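Long-range contacts in anabena Tic22 (Anabaena sp., PDB 4EV1), which probably acts as a chaperone in protein transport, as a cyanobacterial member of the Tic22-like family: residues Glu156-Leu161 with Gln206-Pro211; Met135-Phe140 with Gln185-Asp190; Leu27-Pro32 with Gly42-Ala47. All blocks are in the same frame, centred on the assembly; numbering follows the deposited sequence.

Overall arrangement
The three contacts are all strand pairings, and they illustrate how one kind of ladder changes character with its place in the fold. Interactions 1 and 2 lie on the same side of the chain's centre and touch: Leu161 and Leu209 of the first pack against Met135, Ala137 and Ile189 of the second, so a parallel and an antiparallel pair share one apolar layer. Both are partly buried; where they meet, the side chains are apolar, while glutamine and arginine mark their outer ends. Interaction 3 lies on the opposite side, its centre about 30 Å from that of interaction 2. This surface contact depends more on polar groups, including a threonine hydroxyl and a bridging water.

Interaction 1. Residues Glu156-Leu161 with Gln206-Pro211; sequences EQVVPL and QVVLVP
Val159, Pro160 and Leu161 run parallel to Val207, Val208 and Leu209, the strand axes approaching to 4.7 Å and diverging by 39°. The ladder alternates across the gap: Val159 N donates to Gln206 O, Val208 N to Val159 O, Leu161 N to Val208 O at 2.8 Å, and Val210 N to Leu161 O at 2.9 Å. Pro160 costs this ladder nothing, since in parallel pairing its two neighbours make the bonds. On the face carrying Leu161 and Val207, Leu161 reaches across obliquely and presses CD1 against Val207 CG1 at 3.4 Å, closer than usual van der Waals contact. The Leu161 branch starts beside its backbone N (chi1 -46°), which turns it toward the partner strand. Around Pro160 and Val208, which share the opposite face, Val208 CG2 meets Val158 CG2 at 3.8 Å, the two side chains crossing at about a right angle, and Val210 CG2 meets Pro160 CB at 3.9 Å. Where the pairing begins, at Gln206, this residue lays CB and CG along the backbone oxygen of Gln157, and the two carboxamides come close with their planes 55° apart. Shortening Gln206 to an alanine is likely to strip the Gln157 carboxamide of its companion across the strands and leave it less restrained. Strand 149-151 flanks strand 156-162 on its other edge. The result is a three-stranded mixed sheet of the Tic22 fold, whose parallel pair is joined through helix 165-175, strand 183-188 and helix 189-198.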
loop_
_atom_site.group_PDB
_atom_site.type_symbol
_atom_site.label_atom_id
_atom_site.label_comp_id
_atom_site.label_asym_id
_atom_site.label_seq_id
_atom_site.Cartn_x
_atom_site.Cartn_y
_atom_site.Cartn_z
ATOM N N GLU A 156 2.709 21.468 14.659
ATOM C CA GLU A 156 1.827 20.410 14.193
ATOM C C GLU A 156 2.500 19.044 14.355
ATOM O O GLU A 156 3.700 18.894 14.094
ATOM C CB GLU A 156 1.438 20.615 12.731
ATOM C CG GLU A 156 0.659 19.416 12.161
ATOM C CD GLU A 156 -0.230 19.756 10.982
ATOM O OE1 GLU A 156 -0.103 20.872 10.426
ATOM O OE2 GLU A 156 -1.063 18.891 10.611
ATOM N N GLN A 157 1.700 18.063 14.777
ATOM C CA GLN A 157 2.136 16.670 14.911
ATOM C C GLN A 157 1.332 15.713 14.015
ATOM O O GLN A 157 0.162 15.963 13.712
ATOM C CB GLN A 157 2.032 16.198 16.366
ATOM C CG GLN A 157 0.608 16.135 16.927
ATOM C CD GLN A 157 0.550 15.655 18.389
ATOM O OE1 GLN A 157 -0.323 14.867 18.758
ATOM N NE2 GLN A 157 1.485 16.121 19.210
ATOM N N VAL A 158 1.981 14.613 13.626
ATOM C CA VAL A 158 1.331 13.504 12.919
ATOM C C VAL A 158 1.671 12.180 13.592
ATOM O O VAL A 158 2.694 12.064 14.291
ATOM C CB VAL A 158 1.727 13.487 11.428
ATOM C CG1 VAL A 158 1.338 14.820 10.761
ATOM C CG2 VAL A 158 3.205 13.218 11.272
ATOM N N VAL A 159 0.792 11.194 13.413
ATOM C CA VAL A 159 1.032 9.828 13.843
ATOM C C VAL A 159 1.344 8.992 12.579
ATOM O O VAL A 159 0.436 8.684 11.796
ATOM C CB VAL A 159 -0.166 9.221 14.566
ATOM C CG1 VAL A 159 0.112 7.769 14.862
ATOM C CG2 VAL A 159 -0.489 10.003 15.910
ATOM N N PRO A 160 2.618 8.630 12.373
ATOM C CA PRO A 160 3.008 8.005 11.110
ATOM C C PRO A 160 2.784 6.511 11.081
ATOM O O PRO A 160 3.278 5.822 11.952
ATOM C CB PRO A 160 4.505 8.277 11.054
ATOM C CG PRO A 160 4.918 8.271 12.455
ATOM C CD PRO A 160 3.790 8.870 13.230
ATOM N N LEU A 161 2.102 6.011 10.051
ATOM C CA LEU A 161 2.018 4.588 9.788
ATOM C C LEU A 161 2.957 4.203 8.602
ATOM O O LEU A 161 2.775 4.616 7.447
ATOM C CB LEU A 161 0.585 4.178 9.526
ATOM C CG LEU A 161 -0.485 4.710 10.484
ATOM C CD1 LEU A 161 -1.894 4.299 10.029
ATOM C CD2 LEU A 161 -0.207 4.233 11.876
ATOM N N GLN A 206 -4.622 13.266 12.332
ATOM C CA GLN A 206 -3.155 13.286 12.417
ATOM C C GLN A 206 -2.476 12.109 11.696
ATOM O O GLN A 206 -1.257 12.136 11.503
ATOM C CB GLN A 206 -2.689 13.234 13.872
ATOM C CG GLN A 206 -3.157 14.403 14.720
ATOM C CD GLN A 206 -2.955 14.117 16.187
ATOM O OE1 GLN A 206 -1.871 13.688 16.609
ATOM N NE2 GLN A 206 -4.002 14.340 16.974
ATOM N N VAL A 207 -3.055 11.095 11.396
ATOM C CA VAL A 207 -2.546 9.876 10.799
ATOM C C VAL A 207 -2.090 10.178 9.387
ATOM O O VAL A 207 -2.796 10.847 8.620
ATOM C CB VAL A 207 -3.600 8.755 10.778
ATOM C CG1 VAL A 207 -3.069 7.538 10.036
ATOM C CG2 VAL A 207 -4.016 8.386 12.194
ATOM N N VAL A 208 -0.926 9.767 9.133
ATOM C CA VAL A 208 -0.346 9.846 7.802
ATOM C C VAL A 208 0.279 8.504 7.448
ATOM O O VAL A 208 0.772 7.765 8.325
ATOM C CB VAL A 208 0.718 10.955 7.700
ATOM C CG1 VAL A 208 0.087 12.321 7.919
ATOM C CG2 VAL A 208 1.839 10.711 8.698
ATOM N N LEU A 209 0.231 8.176 6.162
ATOM C CA LEU A 209 0.864 6.968 5.646
ATOM C C LEU A 209 2.204 7.334 5.054
ATOM O O LEU A 209 2.280 8.238 4.248
ATOM C CB LEU A 209 0.017 6.323 4.542
ATOM C CG LEU A 209 -1.208 5.599 5.096
ATOM C CD1 LEU A 209 -2.293 6.567 5.451
ATOM C CD2 LEU A 209 -1.682 4.556 4.071
ATOM N N VAL A 210 3.251 6.620 5.453
ATOM C CA VAL A 210 4.604 6.923 5.002
ATOM C C VAL A 210 5.069 5.752 4.111
ATOM O O VAL A 210 5.269 4.630 4.591
ATOM C CB VAL A 210 5.577 7.130 6.196
ATOM C CG1 VAL A 210 6.968 7.453 5.701
ATOM C CG2 VAL A 210 5.070 8.267 7.149
ATOM N N PRO A 211 5.191 5.990 2.795
ATOM C CA PRO A 211 5.678 4.903 1.960
ATOM C C PRO A 211 7.159 4.568 2.152
ATOM O O PRO A 211 7.857 5.191 2.921
ATOM C CB PRO A 211 5.417 5.416 0.564
ATOM C CG PRO A 211 5.574 6.909 0.697
ATOM C CD PRO A 211 5.072 7.258 2.051
#

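Interaction 2. Residues Met135-Phe140 with Gln185-Asp190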
loop_
_atom_site.group_PDB
_atom_site.type_symbol
_atom_site.label_atom_id
_atom_site.label_comp_id
_atom_site.label_asym_id
_atom_site.label_seq_id
_atom_site.Cartn_x
_atom_site.Cartn_y
_atom_site.Cartn_z
ATOM N N MET A 135 1.574 -2.570 7.718
ATOM C CA MET A 135 2.034 -1.241 8.131
ATOM C C MET A 135 2.555 -1.342 9.578
ATOM O O MET A 135 2.177 -2.246 10.337
ATOM C CB MET A 135 0.900 -0.236 8.044
ATOM C CG MET A 135 0.240 -0.143 6.666
ATOM S SD MET A 135 -0.924 1.237 6.535
ATOM C CE MET A 135 0.173 2.558 6.233
ATOM N N PHE A 136 3.393 -0.401 9.974
ATOM C CA PHE A 136 4.083 -0.504 11.229
ATOM C C PHE A 136 3.923 0.784 11.966
ATOM O O PHE A 136 4.176 1.839 11.393
ATOM C CB PHE A 136 5.552 -0.818 11.000
ATOM C CG PHE A 136 5.765 -1.993 10.086
ATOM C CD1 PHE A 136 5.881 -1.811 8.722
ATOM C CD2 PHE A 136 5.809 -3.287 10.588
ATOM C CE1 PHE A 136 6.061 -2.889 7.869
ATOM C CE2 PHE A 136 6.007 -4.370 9.739
ATOM C CZ PHE A 136 6.131 -4.161 8.372
ATOM N N ALA A 137 3.511 0.694 13.243
ATOM C CA ALA A 137 3.279 1.901 14.021
ATOM C C ALA A 137 3.993 1.744 15.348
ATOM O O ALA A 137 3.893 0.681 16.002
ATOM C CB ALA A 137 1.770 2.135 14.225
ATOM N N VAL A 138 4.724 2.785 15.731
ATOM C CA VAL A 138 5.480 2.762 16.974
ATOM C C VAL A 138 4.603 3.161 18.149
ATOM O O VAL A 138 3.852 4.122 18.063
ATOM C CB VAL A 138 6.695 3.671 16.883
ATOM C CG1 VAL A 138 7.433 3.787 18.258
ATOM C CG2 VAL A 138 7.605 3.120 15.802
ATOM N N ARG A 139 4.702 2.406 19.236
ATOM C CA ARG A 139 3.898 2.693 20.426
ATOM C C ARG A 139 4.823 2.890 21.580
ATOM O O ARG A 139 5.901 2.296 21.620
ATOM C CB ARG A 139 2.968 1.539 20.758
ATOM C CG ARG A 139 2.044 1.115 19.642
ATOM C CD ARG A 139 1.098 0.056 20.143
ATOM N NE ARG A 139 1.736 -1.247 20.277
ATOM C CZ ARG A 139 1.077 -2.399 20.389
ATOM N NH1 ARG A 139 -0.252 -2.429 20.385
ATOM N NH2 ARG A 139 1.760 -3.535 20.492
ATOM N N PHE A 140 4.399 3.719 22.524
ATOM C CA PHE A 140 5.143 3.912 23.769
ATOM C C PHE A 140 5.302 2.581 24.552
ATOM O O PHE A 140 6.339 2.342 25.195
ATOM C CB PHE A 140 4.455 4.976 24.637
ATOM C CG PHE A 140 4.557 6.383 24.086
ATOM C CD1 PHE A 140 5.779 7.056 24.085
ATOM C CD2 PHE A 140 3.460 7.019 23.561
ATOM C CE1 PHE A 140 5.889 8.336 23.547
ATOM C CE2 PHE A 140 3.564 8.302 23.031
ATOM C CZ PHE A 140 4.767 8.960 23.032
ATOM N N GLN A 185 3.878 -1.938 16.548
ATOM C CA GLN A 185 2.678 -2.721 16.247
ATOM C C GLN A 185 2.544 -3.029 14.750
ATOM O O GLN A 185 2.696 -2.146 13.892
ATOM C CB GLN A 185 1.415 -1.981 16.674
ATOM C CG GLN A 185 0.173 -2.848 16.730
ATOM C CD GLN A 185 -1.093 -2.066 17.010
ATOM O OE1 GLN A 185 -1.113 -0.844 16.938
ATOM N NE2 GLN A 185 -2.167 -2.775 17.341
ATOM N N VAL A 186 2.233 -4.289 14.458
ATOM C CA VAL A 186 1.916 -4.687 13.103
ATOM C C VAL A 186 0.433 -4.420 12.805
ATOM O O VAL A 186 -0.472 -4.863 13.534
ATOM C CB VAL A 186 2.259 -6.141 12.844
ATOM C CG1 VAL A 186 1.923 -6.488 11.400
ATOM C CG2 VAL A 186 3.712 -6.334 13.108
ATOM N N LEU A 187 0.203 -3.633 11.758
ATOM C CA LEU A 187 -1.130 -3.322 11.270
ATOM C C LEU A 187 -1.202 -3.792 9.814
ATOM O O LEU A 187 -0.230 -4.284 9.266
ATOM C CB LEU A 187 -1.390 -1.814 11.329
ATOM C CG LEU A 187 -1.304 -1.161 12.720
ATOM C CD1 LEU A 187 -1.130 0.342 12.613
ATOM C CD2 LEU A 187 -2.539 -1.531 13.565
ATOM N N ASP A 188 -2.362 -3.664 9.213
ATOM C CA ASP A 188 -2.471 -3.802 7.772
ATOM C C ASP A 188 -3.384 -2.751 7.199
ATOM O O ASP A 188 -4.216 -2.189 7.905
ATOM C CB ASP A 188 -2.892 -5.208 7.347
ATOM C CG ASP A 188 -4.251 -5.558 7.792
ATOM O OD1 ASP A 188 -5.179 -4.822 7.459
ATOM O OD2 ASP A 188 -4.415 -6.610 8.452
ATOM N N ILE A 189 -3.177 -2.463 5.921
ATOM C CA ILE A 189 -3.851 -1.348 5.265
ATOM C C ILE A 189 -5.372 -1.458 5.250
ATOM O O ILE A 189 -6.068 -0.452 5.364
ATOM C CB ILE A 189 -3.327 -1.149 3.828
ATOM C CG1 ILE A 189 -3.818 0.176 3.261
ATOM C CG2 ILE A 189 -3.779 -2.269 2.921
ATOM C CD1 ILE A 189 -3.132 1.337 3.921
ATOM N N ASP A 190 -5.898 -2.660 5.102
ATOM C CA ASP A 190 -7.364 -2.841 5.160
ATOM C C ASP A 190 -7.942 -2.486 6.550
ATOM O O ASP A 190 -8.946 -1.831 6.658
ATOM C CB ASP A 190 -7.724 -4.274 4.787
ATOM C CG ASP A 190 -7.424 -4.578 3.317
ATOM O OD1 ASP A 190 -8.160 -4.045 2.472
ATOM O OD2 ASP A 190 -6.439 -5.310 3.020
#
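An antiparallel two-stranded sheet of the Tic22 fold pairs Met135, Phe136 and Ala137 with Leu187, Val186 and Gln185. Met135 and Leu187 form one hydrogen-bonded pair, with Leu187 N 2.8 Å from Met135 O. Ala137 and Gln185 form the other, and Gln185 N lies 2.7 Å from Ala137 O. Between them Phe136 and Val186 make the non-hydrogen-bonded pair. At one end Arg139 lays its guanidinium flat against the Gln185 side chain: the guanidinium and amide planes are 15° apart, with Arg139 NH1 3.5 Å from Gln185 CD and Gln185 CB 3.7 Å over the guanidinium centre. Gln185 offers this flank because CG lies opposite its backbone N (chi1 -165°) and the chain beyond stays extended. The polar ends are held by other partners: Arg139 forms a salt bridge with Asp183, while Gln185 OE1 bonds to Tyr146 OH. At the other end Met135 SD touches Ile189 CD1 at 3.4 Å; midway between, Ala137 CB meets Leu187 CD1 at 3.8 Å. Asp188 ends the strand as N-cap of helix 189-198, its OD1 accepting from Gly191 N. Phe136 and Val186 face helix 110-121, Phe136 also reaching helix 165-175, whereas Met135, Ala137 and Leu187 all pack on Leu161 of strand 156-162.

Interaction 3. Residues Leu27-Pro32 with Gly42-Ala47; sequences LSRPLP and GSITGA
Leu27 O is gripped twice: Thr45 OG1 donates to it at 2.6 Å, and a water donates to it at 3.1 Å while accepting from Gly46 N at 3.0 Å. The threonine hydroxyl gets there because OG1 stands opposite its own backbone N (chi1 -165°), and it approaches the carbonyl 33° out of its plane. Hydroxyl and water thus bridge the strands where direct backbone bonding gives out. Further along, Arg29 and Ile44 form a hydrogen-bonded antiparallel pair, Arg29 N lying 3.0 Å from Ile44 O and Ile44 N 2.8 Å from Arg29 O. The two strands follow each other in the chain and make a beta-hairpin with a long connection, which here forms one edge of a three-stranded mixed sheet. Strand 102-107 runs parallel to strand 43-48 on its other side. Pro30, without an N-H to give, faces Ser43 as a non-hydrogen-bonded pair. Next to it Leu31 N reaches Gly42 O at 2.9 Å. The Leu31 side chain then folds over the partner strand: CG and CD1 lie on the Ser43 backbone, and CD2 meets Ile44 CG2 at 3.9 Å, the two side chains crossing at about a right angle. Beyond this pair Leu31 also touches Leu103, and its carbonyl oxygen accepts a hydrogen bond from Lys39 NZ.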
loop_
_atom_site.group_PDB
_atom_site.type_symbol
_atom_site.label_atom_id
_atom_site.label_comp_id
_atom_site.label_asym_id
_atom_site.label_seq_id
_atom_site.Cartn_x
_atom_site.Cartn_y
_atom_site.Cartn_z
ATOM N N LEU A 27 -2.254 -4.023 -17.453
ATOM C CA LEU A 27 -2.272 -5.386 -17.942
ATOM C C LEU A 27 -3.180 -6.147 -16.983
ATOM O O LEU A 27 -2.961 -6.116 -15.770
ATOM C CB LEU A 27 -0.886 -5.997 -17.882
ATOM C CG LEU A 27 -0.775 -7.464 -18.294
ATOM C CD1 LEU A 27 -1.143 -7.674 -19.781
ATOM C CD2 LEU A 27 0.626 -7.941 -17.999
ATOM N N SER A 28 -4.171 -6.839 -17.515
ATOM C CA SER A 28 -5.142 -7.526 -16.677
ATOM C C SER A 28 -5.598 -8.832 -17.318
ATOM O O SER A 28 -5.332 -9.072 -18.473
ATOM C CB SER A 28 -6.320 -6.614 -16.432
ATOM O OG SER A 28 -7.075 -6.475 -17.608
ATOM N N ARG A 29 -6.270 -9.651 -16.522
ATOM C CA ARG A 29 -6.810 -10.961 -16.917
ATOM C C ARG A 29 -8.330 -10.875 -16.689
ATOM O O ARG A 29 -8.767 -10.277 -15.688
ATOM C CB ARG A 29 -6.135 -12.042 -16.054
ATOM C CG ARG A 29 -7.018 -13.191 -15.527
ATOM C CD ARG A 29 -6.209 -14.459 -15.227
ATOM N NE ARG A 29 -6.615 -15.578 -16.077
ATOM C CZ ARG A 29 -6.501 -16.872 -15.767
ATOM N NH1 ARG A 29 -5.968 -17.277 -14.604
ATOM N NH2 ARG A 29 -6.925 -17.778 -16.639
ATOM N N PRO A 30 -9.133 -11.422 -17.620
ATOM C CA PRO A 30 -10.586 -11.322 -17.477
ATOM C C PRO A 30 -11.091 -12.208 -16.362
ATOM O O PRO A 30 -10.446 -13.198 -16.019
ATOM C CB PRO A 30 -11.141 -11.796 -18.831
ATOM C CG PRO A 30 -10.008 -12.502 -19.507
ATOM C CD PRO A 30 -8.724 -12.154 -18.834
ATOM N N LEU A 31 -12.236 -11.828 -15.797
ATOM C CA LEU A 31 -12.831 -12.556 -14.697
ATOM C C LEU A 31 -14.056 -13.318 -15.225
ATOM O O LEU A 31 -14.749 -12.830 -16.121
ATOM C CB LEU A 31 -13.239 -11.574 -13.607
ATOM C CG LEU A 31 -12.126 -10.898 -12.784
ATOM C CD1 LEU A 31 -12.668 -9.777 -11.917
ATOM C CD2 LEU A 31 -11.394 -11.902 -11.925
ATOM N N PRO A 32 -14.333 -14.492 -14.646
ATOM C CA PRO A 32 -15.442 -15.309 -15.078
ATOM C C PRO A 32 -16.763 -14.831 -14.518
ATOM O O PRO A 32 -16.782 -14.110 -13.495
ATOM C CB PRO A 32 -15.114 -16.656 -14.465
ATOM C CG PRO A 32 -14.472 -16.297 -13.160
ATOM C CD PRO A 32 -13.612 -15.119 -13.519
ATOM N N GLY A 42 -15.037 -7.461 -13.817
ATOM C CA GLY A 42 -14.719 -7.699 -15.250
ATOM C C GLY A 42 -13.300 -8.215 -15.570
ATOM O O GLY A 42 -13.105 -9.094 -16.392
ATOM N N SER A 43 -12.306 -7.635 -14.913
ATOM C CA SER A 43 -10.920 -8.063 -15.064
ATOM C C SER A 43 -10.135 -7.727 -13.796
ATOM O O SER A 43 -10.638 -7.038 -12.910
ATOM C CB SER A 43 -10.317 -7.441 -16.327
ATOM O OG SER A 43 -10.384 -6.036 -16.257
ATOM N N ILE A 44 -8.947 -8.302 -13.682
ATOM C CA ILE A 44 -8.131 -8.144 -12.506
ATOM C C ILE A 44 -6.667 -7.845 -12.902
ATOM O O ILE A 44 -6.128 -8.488 -13.797
ATOM C CB ILE A 44 -8.211 -9.369 -11.556
ATOM C CG1 ILE A 44 -7.509 -9.061 -10.213
ATOM C CG2 ILE A 44 -7.702 -10.662 -12.244
ATOM C CD1 ILE A 44 -7.617 -10.169 -9.122
ATOM N N THR A 45 -6.090 -6.838 -12.236
ATOM C CA THR A 45 -4.695 -6.439 -12.429
ATOM C C THR A 45 -3.890 -6.574 -11.147
ATOM O O THR A 45 -4.396 -6.431 -10.011
ATOM C CB THR A 45 -4.566 -5.000 -13.032
ATOM O OG1 THR A 45 -3.226 -4.789 -13.520
ATOM C CG2 THR A 45 -4.914 -3.903 -11.992
ATOM N N GLY A 46 -2.600 -6.816 -11.322
ATOM C CA GLY A 46 -1.722 -7.026 -10.202
ATOM C C GLY A 46 -0.928 -5.816 -9.853
ATOM O O GLY A 46 -0.000 -5.471 -10.636
ATOM N N ALA A 47 -1.234 -5.201 -8.697
ATOM C CA ALA A 47 -0.600 -3.967 -8.252
ATOM C C ALA A 47 0.579 -4.327 -7.335
ATOM O O ALA A 47 0.593 -5.402 -6.716
ATOM C CB ALA A 47 -1.607 -3.021 -7.537
HETATM O O HOH W 1 -0.922 -7.310 -13.764
#